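Local coordinates for protein alkaline serine protease (Pseudoalteromonas sp., PDB 1Y9Z) that probably hydrolyses peptide bonds as a cold-adapted subtilisin-like serine protease, with metal ions bound to its fold, at residues Ala157-Ser166 with Ala188-Val196. Residues are numbered along the deposited sequence; the frame is centred on the assembly and turned at random.
Sequences AGNAGDSSYS and AFSQYTDQV. With NA (sodium ion), chain F; NA (sodium ion), chain E; PMS (phenylmethanesulfonic acid), chain H; SO4 (sulfate ion), chain G.
The phenol OH of Y165 donates to D194 OD1 at 2.6 Å, with OD1 at the edge of the ring, between two loops of the subtilase α/β domain that follow the parallel strands 152-156 and 174-180. Three backbone hydrogen bonds tie the loops together. Q191 N points almost straight at G158 O (3.0 Å, 176°), G161 N meets F189 O at 2.9 Å from above the carbonyl plane, and Y192 N donates to D162 O. The Q191 side chain fills the bend of 157-166, with CG 3.5 Å from D162 OD1. S164 N closes an Asx turn on that oxygen, and S164 OG adds a second bond from the same face. CG of D162 sits between backbone N and carbonyl carbon (chi1 57°), turned back toward S164. N159, consistent with the oxyanion-hole asparagine of subtilases, lies alongside F189 with amide and ring planes 85° apart; OD1 accepts from T368 N, and ND2 bonds weakly to phenylmethanesulfonic acid. At the other end, Q195 binds one sodium ion through O and a second through OE1. Near a bound sulfate, S163 CB makes a CH-pi contact over one face of the Y192 ring, offset toward its rim, 4.0 Å from the centroid.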
loop_
_atom_site.group_PDB
_atom_site.type_symbol
_atom_site.label_atom_id
_atom_site.label_comp_id
_atom_site.label_asym_id
_atom_site.label_seq_id
_atom_site.Cartn_x
_atom_site.Cartn_y
_atom_site.Cartn_z
ATOM N N ALA A 157 -2.968 -5.406 10.598
ATOM C CA ALA A 157 -4.179 -5.943 11.212
ATOM C C ALA A 157 -4.788 -7.110 10.435
ATOM O O ALA A 157 -5.512 -7.922 11.007
ATOM C CB ALA A 157 -5.211 -4.838 11.376
ATOM N N GLY A 158 -4.502 -7.197 9.140
ATOM C CA GLY A 158 -5.050 -8.280 8.333
ATOM C C GLY A 158 -6.116 -7.816 7.357
ATOM O O GLY A 158 -6.781 -6.805 7.593
ATOM N N ASN A 159 -6.302 -8.569 6.273
ATOM C CA ASN A 159 -7.272 -8.199 5.244
ATOM C C ASN A 159 -8.474 -9.125 5.103
ATOM O O ASN A 159 -9.097 -9.157 4.041
ATOM C CB ASN A 159 -6.577 -8.112 3.884
ATOM C CG ASN A 159 -5.258 -7.374 3.948
ATOM O OD1 ASN A 159 -5.148 -6.322 4.575
ATOM N ND2 ASN A 159 -4.245 -7.918 3.280
ATOM N N ALA A 160 -8.817 -9.851 6.164
ATOM C CA ALA A 160 -9.936 -10.791 6.110
ATOM C C ALA A 160 -11.330 -10.158 6.116
ATOM O O ALA A 160 -12.332 -10.861 5.964
ATOM C CB ALA A 160 -9.816 -11.795 7.247
ATOM N N GLY A 161 -11.397 -8.844 6.301
ATOM C CA GLY A 161 -12.680 -8.158 6.289
ATOM C C GLY A 161 -13.630 -8.515 7.414
ATOM O O GLY A 161 -14.851 -8.401 7.262
ATOM N N ASP A 162 -13.080 -8.951 8.541
ATOM C CA ASP A 162 -13.889 -9.309 9.701
ATOM C C ASP A 162 -13.250 -8.766 10.975
ATOM O O ASP A 162 -12.333 -7.946 10.914
ATOM C CB ASP A 162 -14.071 -10.832 9.799
ATOM C CG ASP A 162 -12.756 -11.585 9.856
ATOM O OD1 ASP A 162 -11.744 -10.996 10.280
ATOM O OD2 ASP A 162 -12.743 -12.780 9.491
ATOM N N SER A 163 -13.728 -9.220 12.130
ATOM C CA SER A 163 -13.200 -8.741 13.403
ATOM C C SER A 163 -12.154 -9.658 14.017
ATOM O O SER A 163 -11.800 -9.502 15.186
ATOM C CB SER A 163 -14.336 -8.565 14.412
ATOM O OG SER A 163 -14.771 -9.821 14.902
ATOM N N SER A 164 -11.650 -10.610 13.242
ATOM C CA SER A 164 -10.665 -11.531 13.788
ATOM C C SER A 164 -9.352 -10.859 14.150
ATOM O O SER A 164 -8.954 -9.853 13.551
ATOM C CB SER A 164 -10.405 -12.686 12.817
ATOM O OG SER A 164 -9.811 -12.236 11.619
ATOM N N TYR A 165 -8.692 -11.415 15.158
ATOM C CA TYR A 165 -7.403 -10.909 15.605
ATOM C C TYR A 165 -6.292 -11.575 14.811
ATOM O O TYR A 165 -6.235 -12.801 14.719
ATOM C CB TYR A 165 -7.164 -11.233 17.078
ATOM C CG TYR A 165 -8.032 -10.484 18.054
ATOM C CD1 TYR A 165 -7.920 -9.103 18.201
ATOM C CD2 TYR A 165 -8.945 -11.161 18.860
ATOM C CE1 TYR A 165 -8.696 -8.418 19.131
ATOM C CE2 TYR A 165 -9.723 -10.485 19.788
ATOM C CZ TYR A 165 -9.592 -9.119 19.918
ATOM O OH TYR A 165 -10.355 -8.454 20.848
ATOM N N SER A 166 -5.421 -10.761 14.230
ATOM C CA SER A 166 -4.269 -11.271 13.503
ATOM C C SER A 166 -3.082 -11.012 14.428
ATOM O O SER A 166 -3.014 -9.971 15.081
ATOM C CB SER A 166 -4.077 -10.515 12.189
ATOM O OG SER A 166 -2.937 -10.990 11.496
ATOM N N ALA A 188 -12.542 -1.708 3.096
ATOM C CA ALA A 188 -13.490 -2.780 3.374
ATOM C C ALA A 188 -12.851 -4.077 3.861
ATOM O O ALA A 188 -13.447 -4.808 4.654
ATOM C CB ALA A 188 -14.342 -3.055 2.135
ATOM N N PHE A 189 -11.641 -4.363 3.395
ATOM C CA PHE A 189 -10.951 -5.591 3.782
ATOM C C PHE A 189 -10.194 -5.514 5.104
ATOM O O PHE A 189 -9.820 -6.542 5.666
ATOM C CB PHE A 189 -9.951 -5.995 2.692
ATOM C CG PHE A 189 -8.881 -4.961 2.437
ATOM C CD1 PHE A 189 -8.921 -4.169 1.295
ATOM C CD2 PHE A 189 -7.854 -4.753 3.356
ATOM C CE1 PHE A 189 -7.957 -3.183 1.077
ATOM C CE2 PHE A 189 -6.890 -3.773 3.148
ATOM C CZ PHE A 189 -6.943 -2.986 2.007
ATOM N N SER A 190 -9.958 -4.300 5.591
ATOM C CA SER A 190 -9.188 -4.106 6.814
ATOM C C SER A 190 -9.891 -4.635 8.058
ATOM O O SER A 190 -10.953 -4.149 8.438
ATOM C CB SER A 190 -8.856 -2.619 6.975
ATOM O OG SER A 190 -7.896 -2.407 7.990
ATOM N N GLN A 191 -9.290 -5.637 8.693
ATOM C CA GLN A 191 -9.876 -6.226 9.891
ATOM C C GLN A 191 -10.058 -5.182 10.986
ATOM O O GLN A 191 -9.175 -4.361 11.236
ATOM C CB GLN A 191 -9.008 -7.392 10.378
ATOM C CG GLN A 191 -9.208 -8.650 9.539
ATOM C CD GLN A 191 -8.163 -9.718 9.787
ATOM O OE1 GLN A 191 -7.944 -10.150 10.923
ATOM N NE2 GLN A 191 -7.516 -10.162 8.718
ATOM N N TYR A 192 -11.222 -5.214 11.626
ATOM C CA TYR A 192 -11.538 -4.266 12.685
ATOM C C TYR A 192 -11.571 -4.965 14.043
ATOM O O TYR A 192 -12.333 -5.911 14.251
ATOM C CB TYR A 192 -12.882 -3.578 12.392
ATOM C CG TYR A 192 -14.050 -4.524 12.204
ATOM C CD1 TYR A 192 -14.238 -5.218 11.003
ATOM C CD2 TYR A 192 -14.962 -4.738 13.236
ATOM C CE1 TYR A 192 -15.311 -6.102 10.842
ATOM C CE2 TYR A 192 -16.028 -5.615 13.086
ATOM C CZ TYR A 192 -16.199 -6.294 11.891
ATOM O OH TYR A 192 -17.266 -7.157 11.765
ATOM N N THR A 193 -10.738 -4.495 14.966
ATOM C CA THR A 193 -10.656 -5.093 16.296
ATOM C C THR A 193 -10.391 -4.019 17.338
ATOM O O THR A 193 -10.097 -2.872 16.995
ATOM C CB THR A 193 -9.485 -6.093 16.396
ATOM O OG1 THR A 193 -8.256 -5.358 16.496
ATOM C CG2 THR A 193 -9.432 -7.001 15.169
ATOM N N ASP A 194 -10.484 -4.391 18.610
ATOM C CA ASP A 194 -10.213 -3.430 19.665
ATOM C C ASP A 194 -8.712 -3.248 19.866
ATOM O O ASP A 194 -8.281 -2.512 20.750
ATOM C CB ASP A 194 -10.910 -3.819 20.984
ATOM C CG ASP A 194 -10.579 -5.223 21.453
ATOM O OD1 ASP A 194 -9.731 -5.899 20.841
ATOM O OD2 ASP A 194 -11.185 -5.651 22.462
ATOM N N GLN A 195 -7.923 -3.925 19.033
ATOM C CA GLN A 195 -6.466 -3.800 19.070
ATOM C C GLN A 195 -6.013 -2.793 18.010
ATOM O O GLN A 195 -4.962 -2.177 18.165
ATOM C CB GLN A 195 -5.785 -5.146 18.803
ATOM C CG GLN A 195 -5.651 -6.063 20.013
ATOM C CD GLN A 195 -4.571 -5.616 20.988
ATOM O OE1 GLN A 195 -3.495 -5.164 20.584
ATOM N NE2 GLN A 195 -4.845 -5.763 22.280
ATOM N N VAL A 196 -6.793 -2.634 16.938
ATOM C CA VAL A 196 -6.438 -1.683 15.881
ATOM C C VAL A 196 -6.110 -0.370 16.576
ATOM O O VAL A 196 -6.928 0.190 17.310
ATOM C CB VAL A 196 -7.585 -1.499 14.868
ATOM C CG1 VAL A 196 -7.278 -0.327 13.926
ATOM C CG2 VAL A 196 -7.740 -2.773 14.047
HETATM NA NA NA F . -2.426 -2.590 18.782
HETATM NA NA NA E . -1.519 -4.715 19.326
HETATM C C PMS H . -0.786 -9.733 4.195
HETATM S S PMS H . -0.684 -8.270 5.255
HETATM C C1 PMS H . 0.076 -10.922 4.688
HETATM C C2 PMS H . -0.532 -11.879 5.579
HETATM C C3 PMS H . 0.228 -12.994 6.057
HETATM C C4 PMS H . 1.603 -13.111 5.616
HETATM C C5 PMS H . 2.207 -12.174 4.742
HETATM C C6 PMS H . 1.487 -11.046 4.238
HETATM O O2S PMS H . -0.577 -8.734 6.635
HETATM O O1S PMS H . -1.870 -7.464 5.091
HETATM S S SO4 G . -16.609 -11.654 12.667
HETATM O O1 SO4 G . -17.469 -12.340 13.650
HETATM O O2 SO4 G . -16.863 -12.210 11.324
HETATM O O3 SO4 G . -16.915 -10.211 12.666
HETATM O O4 SO4 G . -15.189 -11.844 13.021
#